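PDB 6ZLK: epimerase domain-containing protein from Bacillus cereus HuA2-4, which interconverts UDP-glucuronic acid and UDP-galacturonic acid by epimerisation at C4 of the sugar, using bound NAD. Local coordinates for residues L203-T216 with I242-I254. Numbering follows the deposited sequence.
With UGA (uridine-5'-diphosphate-glucuronic acid), chain F.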
loop_
_atom_site.group_PDB
_atom_site.type_symbol
_atom_site.label_atom_id
_atom_site.label_comp_id
_atom_site.label_asym_id
_atom_site.label_seq_id
_atom_site.Cartn_x
_atom_site.Cartn_y
_atom_site.Cartn_z
ATOM N N LEU A 203 8.764 -3.137 -34.495
ATOM C CA LEU A 203 7.787 -3.075 -33.378
ATOM C C LEU A 203 8.467 -3.672 -32.142
ATOM O O LEU A 203 8.936 -4.832 -32.200
ATOM C CB LEU A 203 6.516 -3.800 -33.757
ATOM C CG LEU A 203 5.432 -2.929 -34.382
ATOM C CD1 LEU A 203 5.913 -2.221 -35.615
ATOM C CD2 LEU A 203 4.166 -3.736 -34.678
ATOM N N THR A 204 8.475 -2.933 -31.039
ATOM C CA THR A 204 9.106 -3.390 -29.787
ATOM C C THR A 204 8.096 -4.264 -29.065
ATOM O O THR A 204 7.128 -3.707 -28.552
ATOM C CB THR A 204 9.591 -2.232 -28.920
ATOM O OG1 THR A 204 8.510 -1.348 -28.629
ATOM C CG2 THR A 204 10.744 -1.455 -29.536
ATOM N N ILE A 205 8.371 -5.561 -28.938
ATOM C CA ILE A 205 7.447 -6.486 -28.260
ATOM C C ILE A 205 8.167 -6.965 -27.011
ATOM O O ILE A 205 9.252 -7.510 -27.159
ATOM C CB ILE A 205 7.076 -7.639 -29.190
ATOM C CG1 ILE A 205 6.375 -7.102 -30.438
ATOM C CG2 ILE A 205 6.233 -8.680 -28.439
ATOM C CD1 ILE A 205 6.142 -8.148 -31.533
ATOM N N PHE A 206 7.569 -6.817 -25.832
ATOM C CA PHE A 206 8.184 -7.284 -24.574
ATOM C C PHE A 206 7.767 -8.733 -24.386
ATOM O O PHE A 206 6.568 -9.071 -24.459
ATOM C CB PHE A 206 7.864 -6.313 -23.422
ATOM C CG PHE A 206 8.215 -4.882 -23.706
ATOM C CD1 PHE A 206 9.268 -4.559 -24.561
ATOM C CD2 PHE A 206 7.496 -3.843 -23.153
ATOM C CE1 PHE A 206 9.598 -3.239 -24.827
ATOM C CE2 PHE A 206 7.845 -2.531 -23.397
ATOM C CZ PHE A 206 8.887 -2.221 -24.232
ATOM N N GLY A 207 8.753 -9.614 -24.305
ATOM C CA GLY A 207 8.490 -11.049 -24.255
ATOM C C GLY A 207 8.003 -11.521 -25.597
ATOM O O GLY A 207 8.429 -10.935 -26.615
ATOM N N ASP A 208 7.143 -12.516 -25.644
ATOM C CA ASP A 208 6.840 -13.183 -26.939
ATOM C C ASP A 208 5.559 -12.595 -27.565
ATOM O O ASP A 208 5.226 -12.954 -28.674
ATOM C CB ASP A 208 6.723 -14.690 -26.796
ATOM C CG ASP A 208 5.635 -15.149 -25.855
ATOM O OD1 ASP A 208 4.757 -14.341 -25.508
ATOM O OD2 ASP A 208 5.705 -16.327 -25.433
ATOM N N GLY A 209 4.937 -11.585 -26.954
ATOM C CA GLY A 209 3.743 -10.988 -27.561
ATOM C C GLY A 209 2.480 -11.773 -27.323
ATOM O O GLY A 209 1.373 -11.340 -27.765
ATOM N N THR A 210 2.557 -12.930 -26.654
ATOM C CA THR A 210 1.340 -13.750 -26.433
ATOM C C THR A 210 0.596 -13.303 -25.163
ATOM O O THR A 210 -0.507 -13.831 -24.965
ATOM C CB THR A 210 1.660 -15.251 -26.334
ATOM O OG1 THR A 210 2.429 -15.464 -25.156
ATOM C CG2 THR A 210 2.384 -15.731 -27.580
ATOM N N GLN A 211 1.168 -12.385 -24.402
ATOM C CA GLN A 211 0.503 -11.774 -23.228
ATOM C C GLN A 211 -0.816 -11.151 -23.711
ATOM O O GLN A 211 -0.885 -10.677 -24.839
ATOM C CB GLN A 211 1.334 -10.753 -22.476
ATOM C CG GLN A 211 1.786 -9.581 -23.329
ATOM C CD GLN A 211 3.156 -9.711 -23.940
ATOM O OE1 GLN A 211 3.533 -10.762 -24.484
ATOM N NE2 GLN A 211 3.929 -8.635 -23.818
ATOM N N THR A 212 -1.844 -11.215 -22.875
ATOM C CA THR A 212 -3.190 -10.718 -23.256
ATOM C C THR A 212 -3.594 -9.668 -22.241
ATOM O O THR A 212 -3.160 -9.673 -21.071
ATOM C CB THR A 212 -4.244 -11.825 -23.355
ATOM O OG1 THR A 212 -4.420 -12.442 -22.078
ATOM C CG2 THR A 212 -3.853 -12.875 -24.356
ATOM N N ARG A 213 -4.435 -8.788 -22.710
ATOM C CA ARG A 213 -5.046 -7.785 -21.849
ATOM C C ARG A 213 -6.524 -7.645 -22.210
ATOM O O ARG A 213 -6.936 -7.870 -23.370
ATOM C CB ARG A 213 -4.435 -6.386 -22.039
ATOM C CG ARG A 213 -2.969 -6.258 -21.666
ATOM C CD ARG A 213 -2.791 -6.407 -20.167
ATOM N NE ARG A 213 -1.390 -6.252 -19.719
ATOM C CZ ARG A 213 -0.543 -7.254 -19.455
ATOM N NH1 ARG A 213 -0.886 -8.514 -19.667
ATOM N NH2 ARG A 213 0.651 -6.991 -18.916
ATOM N N ASP A 214 -7.255 -7.232 -21.212
ATOM C CA ASP A 214 -8.667 -6.812 -21.359
ATOM C C ASP A 214 -8.677 -5.340 -21.748
ATOM O O ASP A 214 -9.023 -4.481 -20.941
ATOM C CB ASP A 214 -9.367 -6.992 -20.025
ATOM C CG ASP A 214 -10.858 -6.952 -20.218
ATOM O OD1 ASP A 214 -11.298 -6.455 -21.295
ATOM O OD2 ASP A 214 -11.547 -7.525 -19.334
ATOM N N PHE A 215 -8.350 -5.080 -22.979
ATOM C CA PHE A 215 -8.197 -3.703 -23.458
ATOM C C PHE A 215 -9.554 -3.016 -23.450
ATOM O O PHE A 215 -10.552 -3.562 -23.940
ATOM C CB PHE A 215 -7.698 -3.761 -24.879
ATOM C CG PHE A 215 -6.285 -4.266 -25.004
ATOM C CD1 PHE A 215 -5.219 -3.546 -24.489
ATOM C CD2 PHE A 215 -6.042 -5.487 -25.615
ATOM C CE1 PHE A 215 -3.913 -4.001 -24.619
ATOM C CE2 PHE A 215 -4.733 -5.952 -25.749
ATOM C CZ PHE A 215 -3.677 -5.203 -25.257
ATOM N N THR A 216 -9.586 -1.837 -22.874
ATOM C CA THR A 216 -10.819 -1.053 -22.678
ATOM C C THR A 216 -10.734 0.183 -23.574
ATOM O O THR A 216 -9.945 1.067 -23.327
ATOM C CB THR A 216 -11.099 -0.688 -21.225
ATOM O OG1 THR A 216 -10.979 -1.870 -20.411
ATOM C CG2 THR A 216 -12.458 -0.032 -21.098
ATOM N N ILE A 242 -13.857 -2.037 -14.537
ATOM C CA ILE A 242 -14.288 -1.453 -15.827
ATOM C C ILE A 242 -13.342 -2.017 -16.895
ATOM O O ILE A 242 -12.151 -1.630 -16.899
ATOM C CB ILE A 242 -14.228 0.088 -15.783
ATOM C CG1 ILE A 242 -15.070 0.665 -14.633
ATOM C CG2 ILE A 242 -14.607 0.694 -17.126
ATOM C CD1 ILE A 242 -16.538 0.370 -14.764
ATOM N N GLY A 243 -13.820 -2.967 -17.688
ATOM C CA GLY A 243 -13.057 -3.687 -18.701
ATOM C C GLY A 243 -13.696 -3.600 -20.055
ATOM O O GLY A 243 -14.752 -2.964 -20.204
ATOM N N GLY A 244 -13.008 -4.191 -21.011
ATOM C CA GLY A 244 -13.302 -3.934 -22.406
ATOM C C GLY A 244 -14.186 -4.965 -23.028
ATOM O O GLY A 244 -14.550 -5.999 -22.395
ATOM N N LYS A 245 -14.480 -4.724 -24.296
ATOM C CA LYS A 245 -15.359 -5.641 -25.061
ATOM C C LYS A 245 -14.649 -6.952 -25.406
ATOM O O LYS A 245 -15.284 -8.007 -25.439
ATOM C CB LYS A 245 -15.868 -4.915 -26.300
ATOM C CG LYS A 245 -16.961 -5.714 -26.972
ATOM C CD LYS A 245 -17.429 -5.053 -28.208
ATOM C CE LYS A 245 -18.621 -5.755 -28.814
ATOM N NZ LYS A 245 -19.044 -4.921 -29.959
ATOM N N GLU A 246 -13.364 -6.892 -25.741
ATOM C CA GLU A 246 -12.635 -8.003 -26.405
ATOM C C GLU A 246 -11.221 -8.087 -25.831
ATOM O O GLU A 246 -10.506 -7.082 -25.868
ATOM C CB GLU A 246 -12.571 -7.768 -27.910
ATOM C CG GLU A 246 -13.911 -7.884 -28.619
ATOM C CD GLU A 246 -14.030 -7.401 -30.070
ATOM O OE1 GLU A 246 -13.010 -6.914 -30.669
ATOM O OE2 GLU A 246 -15.182 -7.500 -30.610
ATOM N N GLN A 247 -10.828 -9.249 -25.352
ATOM C CA GLN A 247 -9.465 -9.499 -24.837
ATOM C C GLN A 247 -8.623 -9.884 -26.042
ATOM O O GLN A 247 -9.134 -10.481 -26.971
ATOM C CB GLN A 247 -9.462 -10.543 -23.722
ATOM C CG GLN A 247 -10.290 -10.131 -22.508
ATOM C CD GLN A 247 -11.789 -10.274 -22.711
ATOM O OE1 GLN A 247 -12.259 -11.318 -23.163
ATOM N NE2 GLN A 247 -12.556 -9.212 -22.449
ATOM N N ALA A 248 -7.345 -9.531 -26.043
ATOM C CA ALA A 248 -6.489 -9.906 -27.179
ATOM C C ALA A 248 -5.031 -9.989 -26.720
ATOM O O ALA A 248 -4.659 -9.329 -25.723
ATOM C CB ALA A 248 -6.614 -8.914 -28.317
ATOM N N SER A 249 -4.210 -10.694 -27.491
ATOM C CA SER A 249 -2.742 -10.674 -27.274
ATOM C C SER A 249 -2.130 -9.461 -27.998
ATOM O O SER A 249 -2.736 -8.925 -28.930
ATOM C CB SER A 249 -2.109 -11.957 -27.696
ATOM O OG SER A 249 -2.151 -12.087 -29.117
ATOM N N ILE A 250 -0.858 -9.184 -27.714
ATOM C CA ILE A 250 -0.126 -8.154 -28.446
ATOM C C ILE A 250 0.080 -8.621 -29.883
ATOM O O ILE A 250 -0.050 -7.778 -30.818
ATOM C CB ILE A 250 1.167 -7.808 -27.715
ATOM C CG1 ILE A 250 0.825 -7.067 -26.431
ATOM C CG2 ILE A 250 2.124 -7.073 -28.612
ATOM C CD1 ILE A 250 0.293 -5.668 -26.665
ATOM N N LEU A 251 0.296 -9.905 -30.111
ATOM C CA LEU A 251 0.439 -10.398 -31.498
ATOM C C LEU A 251 -0.882 -10.224 -32.248
ATOM O O LEU A 251 -0.839 -9.894 -33.466
ATOM C CB LEU A 251 0.867 -11.854 -31.475
ATOM C CG LEU A 251 2.293 -12.095 -30.992
ATOM C CD1 LEU A 251 2.534 -13.587 -30.912
ATOM C CD2 LEU A 251 3.323 -11.406 -31.846
ATOM N N ASP A 252 -2.008 -10.460 -31.596
ATOM C CA ASP A 252 -3.344 -10.325 -32.227
ATOM C C ASP A 252 -3.512 -8.864 -32.648
ATOM O O ASP A 252 -3.985 -8.633 -33.768
ATOM C CB ASP A 252 -4.486 -10.662 -31.260
ATOM C CG ASP A 252 -4.651 -12.100 -30.827
ATOM O OD1 ASP A 252 -4.165 -12.963 -31.599
ATOM O OD2 ASP A 252 -5.239 -12.329 -29.678
ATOM N N ILE A 253 -3.164 -7.925 -31.769
ATOM C CA ILE A 253 -3.304 -6.469 -32.002
ATOM C C ILE A 253 -2.456 -6.104 -33.215
ATOM O O ILE A 253 -2.935 -5.334 -34.096
ATOM C CB ILE A 253 -2.914 -5.690 -30.731
ATOM C CG1 ILE A 253 -3.889 -5.935 -29.579
ATOM C CG2 ILE A 253 -2.773 -4.206 -31.031
ATOM C CD1 ILE A 253 -5.272 -5.484 -29.800
ATOM N N ILE A 254 -1.187 -6.552 -33.224
ATOM C CA ILE A 254 -0.282 -6.221 -34.339
ATOM C C ILE A 254 -0.948 -6.700 -35.635
ATOM O O ILE A 254 -0.909 -5.919 -36.597
ATOM C CB ILE A 254 1.113 -6.801 -34.119
ATOM C CG1 ILE A 254 1.804 -6.087 -32.964
ATOM C CG2 ILE A 254 1.916 -6.709 -35.407
ATOM C CD1 ILE A 254 3.095 -6.719 -32.522
HETATM C "C1'" UGA F . -1.864 0.016 -18.635
HETATM C "C2'" UGA F . -1.510 1.411 -18.143
HETATM O "O2'" UGA F . -0.203 1.714 -18.616
HETATM C "C3'" UGA F . -1.531 1.522 -16.637
HETATM O "O3'" UGA F . -1.439 2.911 -16.312
HETATM C "C4'" UGA F . -2.791 0.921 -16.036
HETATM O "O4'" UGA F . -2.654 0.903 -14.609
HETATM C "C5'" UGA F . -2.999 -0.506 -16.568
HETATM O "O5'" UGA F . -3.028 -0.479 -17.999
HETATM C "C6'" UGA F . -4.269 -1.238 -16.101
HETATM O "O'P" UGA F . -4.668 -1.105 -14.967
HETATM O "O'Q" UGA F . -4.826 -1.990 -16.854
HETATM P PB UGA F . -0.482 -2.106 -19.335
HETATM O O1B UGA F . -1.546 -3.118 -19.283
HETATM O O2B UGA F . 0.932 -2.449 -19.026
HETATM O O3B UGA F . -0.727 -0.799 -18.437
HETATM O O3A UGA F . -0.592 -1.429 -20.776
HETATM P PA UGA F . 0.359 -1.209 -22.040
HETATM O O1A UGA F . 1.442 -0.306 -21.640
HETATM O O2A UGA F . -0.525 -0.861 -23.165
HETATM O O5D UGA F . 0.982 -2.679 -22.262
HETATM C C5D UGA F . 0.205 -3.804 -22.626
HETATM C C4D UGA F . 1.143 -4.910 -23.009
HETATM O O4D UGA F . 1.997 -4.492 -24.102
HETATM C C3D UGA F . 2.084 -5.371 -21.892
HETATM O O3D UGA F . 1.936 -6.793 -21.861
HETATM C C2D UGA F . 3.479 -4.931 -22.345
HETATM O O2D UGA F . 4.426 -5.964 -22.132
HETATM C C1D UGA F . 3.340 -4.849 -23.859
HETATM N N1 UGA F . 4.201 -3.847 -24.504
HETATM C C6 UGA F . 4.185 -2.534 -24.119
HETATM C C2 UGA F . 4.915 -4.280 -25.613
HETATM O O2 UGA F . 4.964 -5.450 -25.974
HETATM N N3 UGA F . 5.576 -3.293 -26.272
HETATM C C4 UGA F . 5.610 -1.957 -25.947
HETATM O O4 UGA F . 6.297 -1.211 -26.639
HETATM C C5 UGA F . 4.864 -1.587 -24.773
HETATM O O HOH W 1 -14.025 -7.192 -19.857
HETATM O O HOH W 2 -11.454 -4.614 -26.160
#
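Arg-213 and Ala-248 pair their backbones, Arg-213 N giving to Ala-248 O at 3.1 Å and Ala-248 N to Arg-213 O at 3.2 Å: the hydrogen-bonded pair of a short antiparallel bridge. At one end, Ile-250 N and Leu-251 N, in the first turn of the helix, donate to Gln-211 O and Gly-209 O. At the other, Asp-214, with CG turned opposite its backbone N (chi1 -164°), takes Gly-244 N on OD1 at 2.9 Å from above the carboxylate plane; Gln-247 NE2 adds a weak bond, its amide turned 81° from the carboxylate. Asp-214 OD2 binds Ala-282 N and a water that also reaches Gly-244 O.

Ile-205 CD1 meets Ile-254 CD1 tip to tip at 3.5 Å, while Ile-250 CD1 lies at the edge of the Phe-215 ring and 3.8 Å from UGA C4D. Strand 203-206, the turn after it and strand 212-217 grip the nucleotide in the substrate pocket of this epimerase/dehydratase family member: Phe-206 N holds UGA O2, the Phe-206 ring lies over one face of the uracil, nearly parallel and offset, Gln-211 NE2 reaches ribose O2D, and Arg-213 NE bonds diphosphate O1B of UGA, or O2B of the UDP-galacturonic acid form (UGB). A capping box of Ser-249 and Asp-252 starts helix 250-261. Strand 203-206 pairs with strand 267-270, strand 212-217 joins strand 171-180 in the main sheet, and helix 189-198 packs on Leu-203 and Ile-253.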